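Local coordinates for SusD superfamily protein (Bacteroides thetaiotaomicron VPI-5482, PDB 3HDX) that probably binds polysaccharide at the outer membrane as a SusD-family protein, in the service of carbohydrate uptake, at residues D309-I314 / R394-V399; I366-A371 / E418-E423; L412-F417 / K439-N444; A238-E243 / F335-I340. All blocks are in the same frame, centred on the assembly; numbering follows the deposited sequence. Where two conformers were deposited one is given.

Contact 1. Residues D309-I314 / R394-V399; sequences DLRFGI and RGLREV
Arg311 kinks at its third torsion (chi3 -68°) and Arg394 at its second (chi2 -68°); so bent, the two side chains meet at about a right angle. Their guanidinium planes stand 79° apart, and it is the methylene part of Arg394 that lies over one face of the Arg311 group, with Arg394 CG 3.7 Å from Arg311 NH1. At the edge of the same guanidinium, Leu396 CD1 comes to 3.6 Å from Arg311 NH2. Asp309 fixes the rotation of the group: Arg311 NE reaches Asp309 OD1 at 2.8 Å and Arg311 NH2 reaches Asp309 OD2 at 2.9 Å, a side-on salt bridge. Asp309 OD1 also accepts from the backbone N of Arg311, an Asx turn within the type I beta turn Asp309 to Phe312. Leu310 N joins the two loops directly, donating to Arg394 O at 2.9 Å. Glycine suits position 395, because phi is positive there and a CB would crowd Leu310 CG. The buried arginines are matched: Glu419 and Glu423 of helix 409-423 both bind Arg311, and Glu423 also takes Arg394. Ile237 and Leu240 of helix 237-241 pack against this pair, while Leu396 rests on Arg391 of helix 380-391.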
# COMPACT_ATOMS: atom_id res chain seq x y z
N ASP A 309 -9.17 17.46 -16.05
CA ASP A 309 -8.50 16.41 -15.27
C ASP A 309 -8.11 15.26 -16.21
O ASP A 309 -9.00 14.60 -16.79
CB ASP A 309 -9.39 15.95 -14.15
CG ASP A 309 -8.66 15.16 -13.10
OD1 ASP A 309 -7.89 14.23 -13.46
OD2 ASP A 309 -8.83 15.51 -11.91
N LEU A 310 -6.80 15.05 -16.36
CA LEU A 310 -6.32 13.99 -17.27
C LEU A 310 -6.74 12.59 -16.88
O LEU A 310 -6.78 11.70 -17.72
CB LEU A 310 -4.79 14.02 -17.44
CG LEU A 310 -4.22 15.27 -18.13
CD1 LEU A 310 -2.71 15.28 -18.12
CD2 LEU A 310 -4.75 15.35 -19.58
N ARG A 311 -7.05 12.36 -15.61
CA ARG A 311 -7.50 11.04 -15.18
C ARG A 311 -8.92 10.71 -15.67
O ARG A 311 -9.22 9.54 -15.91
CB ARG A 311 -7.45 10.96 -13.64
CG ARG A 311 -6.00 11.11 -13.08
CD ARG A 311 -5.90 11.53 -11.66
NE ARG A 311 -6.37 12.92 -11.45
CZ ARG A 311 -5.95 13.75 -10.47
NH1 ARG A 311 -4.99 13.39 -9.61
NH2 ARG A 311 -6.49 14.95 -10.35
N PHE A 312 -9.75 11.74 -15.83
CA PHE A 312 -11.13 11.58 -16.27
C PHE A 312 -11.54 12.79 -17.11
O PHE A 312 -12.26 13.66 -16.69
CB PHE A 312 -12.09 11.35 -15.10
CG PHE A 312 -13.47 11.06 -15.54
CD1 PHE A 312 -13.72 9.95 -16.35
CD2 PHE A 312 -14.52 11.91 -15.21
CE1 PHE A 312 -15.00 9.71 -16.78
CE2 PHE A 312 -15.80 11.68 -15.65
CZ PHE A 312 -16.04 10.58 -16.44
N GLY A 313 -11.04 12.80 -18.32
CA GLY A 313 -11.25 13.91 -19.21
C GLY A 313 -10.98 13.49 -20.63
O GLY A 313 -11.81 12.80 -21.24
N ILE A 314 -9.79 13.82 -21.13
CA ILE A 314 -9.42 13.49 -22.50
C ILE A 314 -9.51 11.97 -22.76
O ILE A 314 -9.23 11.12 -21.89
CB ILE A 314 -7.97 14.00 -22.79
CG1 ILE A 314 -7.63 14.05 -24.28
CG2 ILE A 314 -6.92 13.19 -22.02
CD1 ILE A 314 -8.39 15.15 -25.01
N ARG A 394 -1.60 16.67 -13.95
CA ARG A 394 -2.89 16.03 -14.23
C ARG A 394 -3.89 16.98 -14.88
O ARG A 394 -5.12 16.80 -14.77
CB ARG A 394 -3.46 15.46 -12.92
CG ARG A 394 -2.59 14.38 -12.27
CD ARG A 394 -2.57 13.14 -13.09
NE ARG A 394 -1.73 12.12 -12.47
CZ ARG A 394 -0.53 11.72 -12.89
NH1 ARG A 394 0.09 12.26 -13.94
NH2 ARG A 394 0.10 10.74 -12.24
N GLY A 395 -3.35 17.99 -15.56
CA GLY A 395 -4.15 18.95 -16.32
C GLY A 395 -4.89 20.01 -15.55
O GLY A 395 -5.64 20.79 -16.15
N LEU A 396 -4.65 20.10 -14.24
CA LEU A 396 -5.33 21.04 -13.39
C LEU A 396 -4.47 22.28 -13.15
O LEU A 396 -3.25 22.20 -13.04
CB LEU A 396 -5.71 20.38 -12.04
CG LEU A 396 -6.57 19.12 -12.12
CD1 LEU A 396 -6.85 18.56 -10.74
CD2 LEU A 396 -7.89 19.38 -12.86
N ARG A 397 -5.14 23.42 -13.03
CA ARG A 397 -4.44 24.68 -12.76
C ARG A 397 -3.84 24.69 -11.36
O ARG A 397 -4.30 23.98 -10.45
CB ARG A 397 -5.40 25.88 -12.83
CG ARG A 397 -6.52 25.87 -11.77
CD ARG A 397 -7.32 27.15 -11.84
NE ARG A 397 -8.36 27.23 -10.81
CZ ARG A 397 -8.19 27.68 -9.57
NH1 ARG A 397 -6.98 28.00 -9.11
NH2 ARG A 397 -9.25 27.75 -8.77
N GLU A 398 -2.82 25.50 -11.20
CA GLU A 398 -2.31 25.76 -9.86
C GLU A 398 -3.39 26.46 -9.02
O GLU A 398 -4.17 27.25 -9.55
CB GLU A 398 -1.11 26.69 -9.91
CG GLU A 398 0.10 25.99 -10.41
CD GLU A 398 1.36 26.81 -10.33
OE1 GLU A 398 1.29 28.06 -10.22
OE2 GLU A 398 2.43 26.17 -10.37
N VAL A 399 -3.41 26.13 -7.74
CA VAL A 399 -4.22 26.77 -6.75
C VAL A 399 -3.36 27.59 -5.79
O VAL A 399 -2.15 27.41 -5.73
CB VAL A 399 -5.12 25.79 -5.97
CG1 VAL A 399 -6.19 25.17 -6.92
CG2 VAL A 399 -4.26 24.69 -5.25

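Contact 2. Residues I366-A371 / E418-E423; sequences ITLLRA and EERRRE. With EDO (1,2-ethanediol), chain E.
Leu368 and Arg420 slide past one another in opposite directions where two nearly antiparallel helix segments pack, their axes 10.5 Å apart and 169° between directions. Leu368 CD1 touches Arg420 CG at 3.7 Å, packing mainly on the methylene stem, while Leu368 CB also comes to 3.9 Å from Arg420 NH1. The other methyl, Leu368 CD2, lies 4.1 Å from Glu419 CG. The Arg420 chain bends at chi3 (64°), which carries NH1 over toward helix 363-376, 3.7 Å from Leu369 N. Asp365 and Asp433 grip this guanidinium by salt bridges, fixing the stem on which Leu368 rests.

Farther out, Glu419 and Glu423 carry their carboxylates away from the leucine to meet arginines, among them Arg311 and Arg394. On the far flank Arg421 NH1 donates to Glu418 OE1 at 2.9 Å in the guanidinium plane, and O1 of an ethanediol, probably from the crystallisation liquor, donates to Glu418 OE2 at 2.7 Å. With an alanine in place of Glu418, Arg421 NH1 is likely to lose its carboxylate mate and the guanidinium to turn more freely. Long ionic side chains thus serve twice here: their carbons supply the apolar packing, and their charges pair off around it.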
# COMPACT_ATOMS: atom_id res chain seq x y z
N ILE A 366 3.68 10.23 -1.66
CA ILE A 366 4.56 10.85 -0.68
C ILE A 366 4.49 12.39 -0.73
O ILE A 366 4.53 13.05 0.30
CB ILE A 366 6.01 10.35 -0.82
CG1 ILE A 366 6.08 8.81 -0.58
CG2 ILE A 366 6.96 11.07 0.14
CD1 ILE A 366 5.59 8.30 0.75
N THR A 367 4.32 12.95 -1.93
CA THR A 367 4.18 14.38 -2.13
C THR A 367 2.89 14.89 -1.53
O THR A 367 2.90 15.91 -0.81
CB THR A 367 4.33 14.74 -3.61
OG1 THR A 367 5.63 14.29 -4.04
CG2 THR A 367 4.13 16.25 -3.88
N LEU A 368 1.80 14.14 -1.72
CA LEU A 368 0.50 14.54 -1.12
C LEU A 368 0.55 14.33 0.39
O LEU A 368 -0.03 15.11 1.14
CB LEU A 368 -0.71 13.82 -1.77
CG LEU A 368 -0.96 14.21 -3.22
CD1 LEU A 368 -1.94 13.22 -3.93
CD2 LEU A 368 -1.45 15.69 -3.33
N LEU A 369 1.28 13.31 0.86
CA LEU A 369 1.44 13.05 2.31
C LEU A 369 2.15 14.23 2.94
O LEU A 369 1.82 14.66 4.05
CB LEU A 369 2.18 11.71 2.55
CG LEU A 369 2.19 11.30 4.02
CD1 LEU A 369 0.76 10.94 4.54
CD2 LEU A 369 3.21 10.13 4.22
N ARG A 370 3.20 14.70 2.26
CA ARG A 370 3.92 15.88 2.73
C ARG A 370 2.98 17.10 2.87
O ARG A 370 3.09 17.83 3.85
CB ARG A 370 5.12 16.19 1.84
CG ARG A 370 6.03 17.20 2.47
CD ARG A 370 7.18 17.49 1.58
NE ARG A 370 8.16 18.34 2.22
CZ ARG A 370 9.32 18.65 1.65
NH1 ARG A 370 9.66 18.14 0.44
NH2 ARG A 370 10.16 19.42 2.32
N ALA A 371 2.13 17.32 1.87
CA ALA A 371 1.12 18.39 1.93
C ALA A 371 0.20 18.24 3.15
O ALA A 371 -0.02 19.19 3.90
CB ALA A 371 0.35 18.49 0.61
N GLU A 418 -9.09 15.08 -1.44
CA GLU A 418 -9.77 14.85 -2.72
C GLU A 418 -8.75 14.57 -3.82
O GLU A 418 -9.03 13.80 -4.72
CB GLU A 418 -10.64 16.05 -3.11
CG GLU A 418 -11.80 16.26 -2.17
CD GLU A 418 -12.70 15.03 -1.98
OE1 GLU A 418 -13.04 14.40 -2.97
OE2 GLU A 418 -13.05 14.73 -0.81
N GLU A 419 -7.59 15.23 -3.76
CA GLU A 419 -6.54 14.95 -4.74
C GLU A 419 -6.02 13.51 -4.58
O GLU A 419 -5.76 12.80 -5.57
CB GLU A 419 -5.42 15.99 -4.72
CG GLU A 419 -4.51 15.91 -5.98
CD GLU A 419 -5.21 16.24 -7.29
OE1 GLU A 419 -6.23 16.97 -7.30
OE2 GLU A 419 -4.69 15.81 -8.34
N ARG A 420 -5.80 13.08 -3.34
CA ARG A 420 -5.44 11.68 -3.11
C ARG A 420 -6.53 10.72 -3.64
O ARG A 420 -6.24 9.64 -4.18
CB ARG A 420 -5.22 11.44 -1.61
CG ARG A 420 -4.02 12.13 -1.05
CD ARG A 420 -3.74 11.81 0.44
NE ARG A 420 -3.42 10.38 0.66
CZ ARG A 420 -2.22 9.83 0.52
NH1 ARG A 420 -1.12 10.56 0.29
NH2 ARG A 420 -2.10 8.53 0.70
N ARG A 421 -7.78 11.09 -3.40
CA ARG A 421 -8.94 10.29 -3.83
C ARG A 421 -8.86 10.06 -5.34
O ARG A 421 -9.10 8.96 -5.80
CB ARG A 421 -10.21 11.00 -3.47
CG ARG A 421 -11.53 10.26 -3.70
CD ARG A 421 -12.65 11.17 -3.29
NE ARG A 421 -13.96 10.49 -3.21
CZ ARG A 421 -15.09 11.11 -2.90
NH1 ARG A 421 -15.12 12.41 -2.64
NH2 ARG A 421 -16.22 10.40 -2.79
N ARG A 422 -8.56 11.13 -6.08
CA ARG A 422 -8.39 11.04 -7.51
C ARG A 422 -7.11 10.31 -7.95
O ARG A 422 -7.16 9.39 -8.77
CB ARG A 422 -8.44 12.44 -8.13
CG ARG A 422 -9.79 13.09 -8.04
CD ARG A 422 -9.86 14.39 -8.77
NE ARG A 422 -9.17 15.45 -8.05
CZ ARG A 422 -9.72 16.32 -7.21
NH1 ARG A 422 -11.02 16.32 -6.94
NH2 ARG A 422 -8.95 17.24 -6.64
N GLU A 423 -5.99 10.73 -7.41
CA GLU A 423 -4.71 10.22 -7.85
C GLU A 423 -4.44 8.79 -7.52
O GLU A 423 -3.94 8.06 -8.37
CB GLU A 423 -3.58 11.12 -7.28
CG GLU A 423 -2.19 10.75 -7.74
CD GLU A 423 -2.00 10.83 -9.27
OE1 GLU A 423 -2.72 11.61 -9.91
OE2 GLU A 423 -1.06 10.13 -9.78
C1 EDO E . -14.30 12.97 1.78
O1 EDO E . -13.52 12.51 0.66
C2 EDO E . -15.77 12.87 1.48
O2 EDO E . -16.08 11.49 1.26

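Contact 3. Residues L412-F417 / K439-N444; sequences LIAEIF and KLMKDN. With EDO (1,2-ethanediol), chain D.
Two helices consecutive in the chain, 409-423 and 430-441, pack here as neighbours in the all-helical part of the SusD fold, whose sequence family belongs to the TPR clan. The contact is wholly apolar. Met441, deposited as selenomethionine, bends at both chi2 (-69°) and chi3 (-61°), and this curl lays its end along the facing helix. There SE touches Ile413 CG2 at 3.6 Å as the two side chains slide past each other, and the terminal CE rests on Ala414 CB at 3.9 Å. An alanine suits that place, since its single methyl lets the long selenomethionine chain settle close to the helix backbone, with SE 3.9 Å from Ala414 N. Leu440, next to Met441 in the chain, puts CD1 at the edge of the ring of Phe417, a turn on from Ile413; Leu440 CD1 lies near the ring plane, 4.2 Å from Phe417 CE2, and also meets Ile413 CG2 at 4.1 Å. Ile413, branched at CB, therefore serves both partners with one methyl. Outside the pair, Cys375 of helix 363-376 covers Ile413. Helix 430-441 ends at once after Met441: Lys442 takes positive phi, and Asn444 OD1 caps Phe447 N to begin the next helix. On the other flank Lys439 NZ donates to both oxygens of an ethanediol, probably from the crystallisation liquor, with NZ 2.8 Å from O1 and 3.1 Å from O2.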
# COMPACT_ATOMS: atom_id res chain seq x y z
N LEU A 412 -8.12 23.41 2.80
CA LEU A 412 -6.96 22.87 2.08
C LEU A 412 -6.74 21.39 2.40
O LEU A 412 -6.49 20.59 1.50
CB LEU A 412 -5.71 23.73 2.35
CG LEU A 412 -4.40 23.23 1.70
CD1 LEU A 412 -4.62 23.15 0.18
CD2 LEU A 412 -3.21 24.16 2.00
N ILE A 413 -6.86 21.02 3.68
CA ILE A 413 -6.76 19.58 4.05
C ILE A 413 -7.79 18.76 3.29
O ILE A 413 -7.43 17.76 2.67
CB ILE A 413 -6.90 19.35 5.58
CG1 ILE A 413 -5.69 19.90 6.32
CG2 ILE A 413 -7.14 17.83 5.91
CD1 ILE A 413 -5.94 20.08 7.84
N ALA A 414 -9.02 19.23 3.23
CA ALA A 414 -10.08 18.47 2.55
C ALA A 414 -9.69 18.30 1.05
O ALA A 414 -9.83 17.21 0.49
CB ALA A 414 -11.46 19.13 2.72
N GLU A 415 -9.18 19.36 0.44
CA GLU A 415 -8.79 19.29 -0.97
C GLU A 415 -7.59 18.35 -1.25
O GLU A 415 -7.59 17.63 -2.25
CB GLU A 415 -8.57 20.68 -1.59
CG GLU A 415 -8.26 20.66 -3.07
CD GLU A 415 -9.32 20.01 -3.94
OE1 GLU A 415 -10.51 19.92 -3.53
OE2 GLU A 415 -8.94 19.58 -5.04
N ILE A 416 -6.62 18.35 -0.35
CA ILE A 416 -5.50 17.40 -0.44
C ILE A 416 -6.05 15.97 -0.44
O ILE A 416 -5.61 15.14 -1.25
CB ILE A 416 -4.48 17.58 0.69
CG1 ILE A 416 -3.75 18.94 0.55
CG2 ILE A 416 -3.44 16.44 0.70
CD1 ILE A 416 -3.02 19.43 1.76
N PHE A 417 -7.01 15.68 0.46
CA PHE A 417 -7.64 14.35 0.45
C PHE A 417 -8.46 14.06 -0.82
O PHE A 417 -8.47 12.93 -1.27
CB PHE A 417 -8.40 14.07 1.73
CG PHE A 417 -7.48 13.71 2.83
CD1 PHE A 417 -6.93 12.43 2.89
CD2 PHE A 417 -7.10 14.63 3.81
CE1 PHE A 417 -6.05 12.07 3.91
CE2 PHE A 417 -6.23 14.26 4.80
CZ PHE A 417 -5.69 13.00 4.85
N LYS A 439 -9.49 12.29 11.30
CA LYS A 439 -8.75 12.71 12.49
C LYS A 439 -8.32 14.16 12.46
O LYS A 439 -8.27 14.81 13.51
CB LYS A 439 -7.57 11.76 12.74
CG LYS A 439 -8.02 10.30 13.13
CD LYS A 439 -6.90 9.27 13.04
CE LYS A 439 -5.80 9.51 14.06
NZ LYS A 439 -4.65 8.57 13.82
N LEU A 440 -8.03 14.66 11.26
CA LEU A 440 -7.67 16.07 11.08
C LEU A 440 -8.89 16.99 10.96
O LEU A 440 -8.90 18.05 11.56
CB LEU A 440 -6.83 16.28 9.82
CG LEU A 440 -5.37 15.84 9.87
CD1 LEU A 440 -4.74 15.67 8.44
CD2 LEU A 440 -4.56 16.76 10.74
N MSE A 441 -9.88 16.58 10.14
CA MSE A 441 -11.04 17.43 9.87
C MSE A 441 -12.02 17.49 11.03
O MSE A 441 -12.59 18.54 11.29
CB MSE A 441 -11.78 16.97 8.59
CG MSE A 441 -10.91 17.07 7.31
SE MSE A 441 -10.52 18.87 6.79
CE MSE A 441 -12.36 19.47 6.51
N LYS A 442 -12.25 16.34 11.66
CA LYS A 442 -13.21 16.17 12.75
C LYS A 442 -14.61 16.67 12.35
O LYS A 442 -15.33 17.27 13.18
CB LYS A 442 -12.70 16.85 14.04
CG LYS A 442 -11.32 16.33 14.49
CD LYS A 442 -10.81 17.04 15.74
CE LYS A 442 -9.41 16.60 16.05
N ASP A 443 -14.98 16.42 11.10
CA ASP A 443 -16.24 16.93 10.53
C ASP A 443 -17.38 15.92 10.52
O ASP A 443 -18.41 16.20 9.93
CB ASP A 443 -16.00 17.54 9.13
CG ASP A 443 -15.57 16.56 8.07
OD1 ASP A 443 -15.20 15.39 8.37
OD2 ASP A 443 -15.58 16.99 6.89
N ASN A 444 -17.21 14.77 11.17
CA ASN A 444 -18.24 13.75 11.22
C ASN A 444 -18.18 13.00 12.55
O ASN A 444 -17.34 12.12 12.74
CB ASN A 444 -18.10 12.82 10.01
CG ASN A 444 -19.28 11.91 9.84
OD1 ASN A 444 -19.71 11.26 10.81
ND2 ASN A 444 -19.78 11.79 8.62
C1 EDO D . -5.86 4.96 13.58
O1 EDO D . -5.44 6.08 12.78
C2 EDO D . -6.90 5.46 14.56
O2 EDO D . -6.33 6.52 15.36

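Contact 4. Residues A238-E243 / F335-I340; sequences ADLTSE and FSKIKI
The C-terminal end of the short helix 237-241 meets an irregular loop that follows strand 334-335, and the loop's Lys339 reaches across to the helix end. Lys339 NZ donates to Thr241 O at 2.7 Å, approaching from above the carbonyl plane, 38° out of it. It gives a second bond to Ser336 O in its own loop, 3.0 Å away, and a third to water 2, which in turn donates to Thr241 OG1. The three bonds match the three protons of an ammonium group. A bend at chi4 (-63°) turns NZ toward Ser336 O and Thr241 O. Such a lysine suits the spot, because carbonyls at the C-terminal end of a helix lack amide partners further along and attract positive charge; in this SusD-family chain the interaction ties helix 237-241 to a long loop region far along the sequence. A leucine in place of Lys339 would probably leave Thr241 O and Ser336 O without this shared donor and free the loop to drift from the helix end. Beside it, Lys337 stretches out, CE 4.0 Å from Leu240 CD2 and CG 4.0 Å from Thr241 CG2, while NZ goes on to Glu427 and Met425 O. Ile340 CD1 fits against the backbone after the helix, 3.3 Å from Glu243 O and 3.6 Å from Ser242 O. Water 1 lies 3.0 Å from Thr241 O and accepts from Lys339 N.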
# COMPACT_ATOMS: atom_id res chain seq x y z
N ALA A 238 -0.31 8.73 -19.02
CA ALA A 238 -0.14 7.62 -19.96
C ALA A 238 0.69 6.50 -19.34
O ALA A 238 0.32 5.32 -19.42
CB ALA A 238 0.49 8.07 -21.28
N ASP A 239 1.80 6.86 -18.71
CA ASP A 239 2.68 5.85 -18.06
C ASP A 239 2.06 5.23 -16.81
O ASP A 239 2.36 4.08 -16.47
CB ASP A 239 4.06 6.44 -17.74
CG ASP A 239 4.93 6.68 -18.98
OD1 ASP A 239 4.65 6.11 -20.07
OD2 ASP A 239 5.94 7.42 -18.87
N LEU A 240 1.16 5.95 -16.16
CA LEU A 240 0.50 5.39 -14.99
C LEU A 240 -0.46 4.28 -15.38
O LEU A 240 -0.56 3.28 -14.68
CB LEU A 240 -0.25 6.48 -14.23
CG LEU A 240 -1.00 6.10 -12.95
CD1 LEU A 240 -0.05 5.51 -11.89
CD2 LEU A 240 -1.76 7.31 -12.42
N THR A 241 -1.15 4.47 -16.50
CA THR A 241 -2.27 3.62 -16.89
C THR A 241 -2.00 2.62 -18.01
O THR A 241 -2.82 1.73 -18.25
CB THR A 241 -3.46 4.54 -17.31
OG1 THR A 241 -3.09 5.37 -18.42
CG2 THR A 241 -3.91 5.40 -16.14
N SER A 242 -0.85 2.76 -18.68
CA SER A 242 -0.49 1.89 -19.78
C SER A 242 -0.37 0.43 -19.37
O SER A 242 0.05 0.11 -18.26
CB SER A 242 0.89 2.29 -20.34
OG SER A 242 1.30 1.41 -21.36
N GLU A 243 -0.60 -0.44 -20.35
CA GLU A 243 -0.45 -1.89 -20.21
C GLU A 243 1.02 -2.26 -19.89
O GLU A 243 1.30 -3.34 -19.37
CB GLU A 243 -0.93 -2.57 -21.51
CG GLU A 243 -2.43 -2.44 -21.81
CD GLU A 243 -2.93 -1.16 -22.55
OE1 GLU A 243 -2.19 -0.11 -22.67
OE2 GLU A 243 -4.13 -1.22 -22.98
N PHE A 335 -13.76 0.59 -14.70
CA PHE A 335 -12.59 1.25 -14.16
C PHE A 335 -11.37 0.48 -14.72
O PHE A 335 -11.00 -0.62 -14.26
CB PHE A 335 -12.64 1.24 -12.64
CG PHE A 335 -11.48 1.92 -12.00
CD1 PHE A 335 -11.46 3.30 -11.95
CD2 PHE A 335 -10.41 1.21 -11.45
CE1 PHE A 335 -10.43 3.99 -11.38
CE2 PHE A 335 -9.34 1.91 -10.85
CZ PHE A 335 -9.38 3.29 -10.80
N SER A 336 -10.77 1.09 -15.73
CA SER A 336 -9.72 0.49 -16.53
C SER A 336 -8.33 1.04 -16.26
O SER A 336 -7.38 0.70 -16.97
CB SER A 336 -10.10 0.67 -18.01
OG SER A 336 -10.24 2.05 -18.32
N LYS A 337 -8.18 1.86 -15.21
CA LYS A 337 -6.88 2.45 -14.87
C LYS A 337 -5.75 1.42 -14.86
O LYS A 337 -4.68 1.65 -15.39
CB LYS A 337 -6.98 3.13 -13.50
CG LYS A 337 -5.71 3.73 -12.99
CD LYS A 337 -5.86 4.19 -11.57
CE LYS A 337 -4.55 4.74 -11.01
NZ LYS A 337 -4.70 5.43 -9.66
N ILE A 338 -6.01 0.31 -14.16
CA ILE A 338 -5.06 -0.78 -13.95
C ILE A 338 -5.54 -1.93 -14.83
O ILE A 338 -6.65 -2.47 -14.66
CB ILE A 338 -4.95 -1.17 -12.44
CG1 ILE A 338 -4.66 0.09 -11.60
CG2 ILE A 338 -3.93 -2.29 -12.27
CD1 ILE A 338 -4.37 -0.15 -10.13
N LYS A 339 -4.70 -2.30 -15.80
CA LYS A 339 -5.09 -3.26 -16.87
C LYS A 339 -3.87 -4.02 -17.46
O LYS A 339 -3.54 -3.94 -18.66
CB LYS A 339 -5.91 -2.51 -17.94
CG LYS A 339 -5.26 -1.28 -18.52
CD LYS A 339 -6.09 -0.64 -19.64
CE LYS A 339 -5.48 0.63 -20.13
NZ LYS A 339 -5.44 1.66 -19.04
N ILE A 340 -3.20 -4.73 -16.57
CA ILE A 340 -1.99 -5.50 -16.91
C ILE A 340 -2.48 -6.93 -17.21
O ILE A 340 -2.58 -7.81 -16.34
CB ILE A 340 -0.95 -5.44 -15.80
CG1 ILE A 340 -0.69 -4.00 -15.34
CG2 ILE A 340 0.34 -6.07 -16.28
CD1 ILE A 340 -0.30 -2.99 -16.47
O HOH W 1 -2.56 -0.33 -16.15
O HOH W 2 -4.21 3.70 -20.78

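Along the chain, contact 4 opens first, at 238-243; contact 1 begins at 309-314, before contact 4 closes at 335-340, and contact 2 likewise begins before contact 1 closes. Contacts 2 and 3 interleave too and share helix 409-423, their centres 12 Å apart, with Ile416 packing on Ala371 between them. That helix also meets contact 1, whose centre is 14 Å from that of contact 2, through salt bridges from its acidic side chains. Contacts 3 and 4 lie farthest apart, 29 Å between centres, while contact 4 touches contact 1, Arg394 on Leu240, and contact 2, where Lys337 probably bonds to Glu423 O. Helix 409-423 thus ties the helical packing to loops remote in sequence.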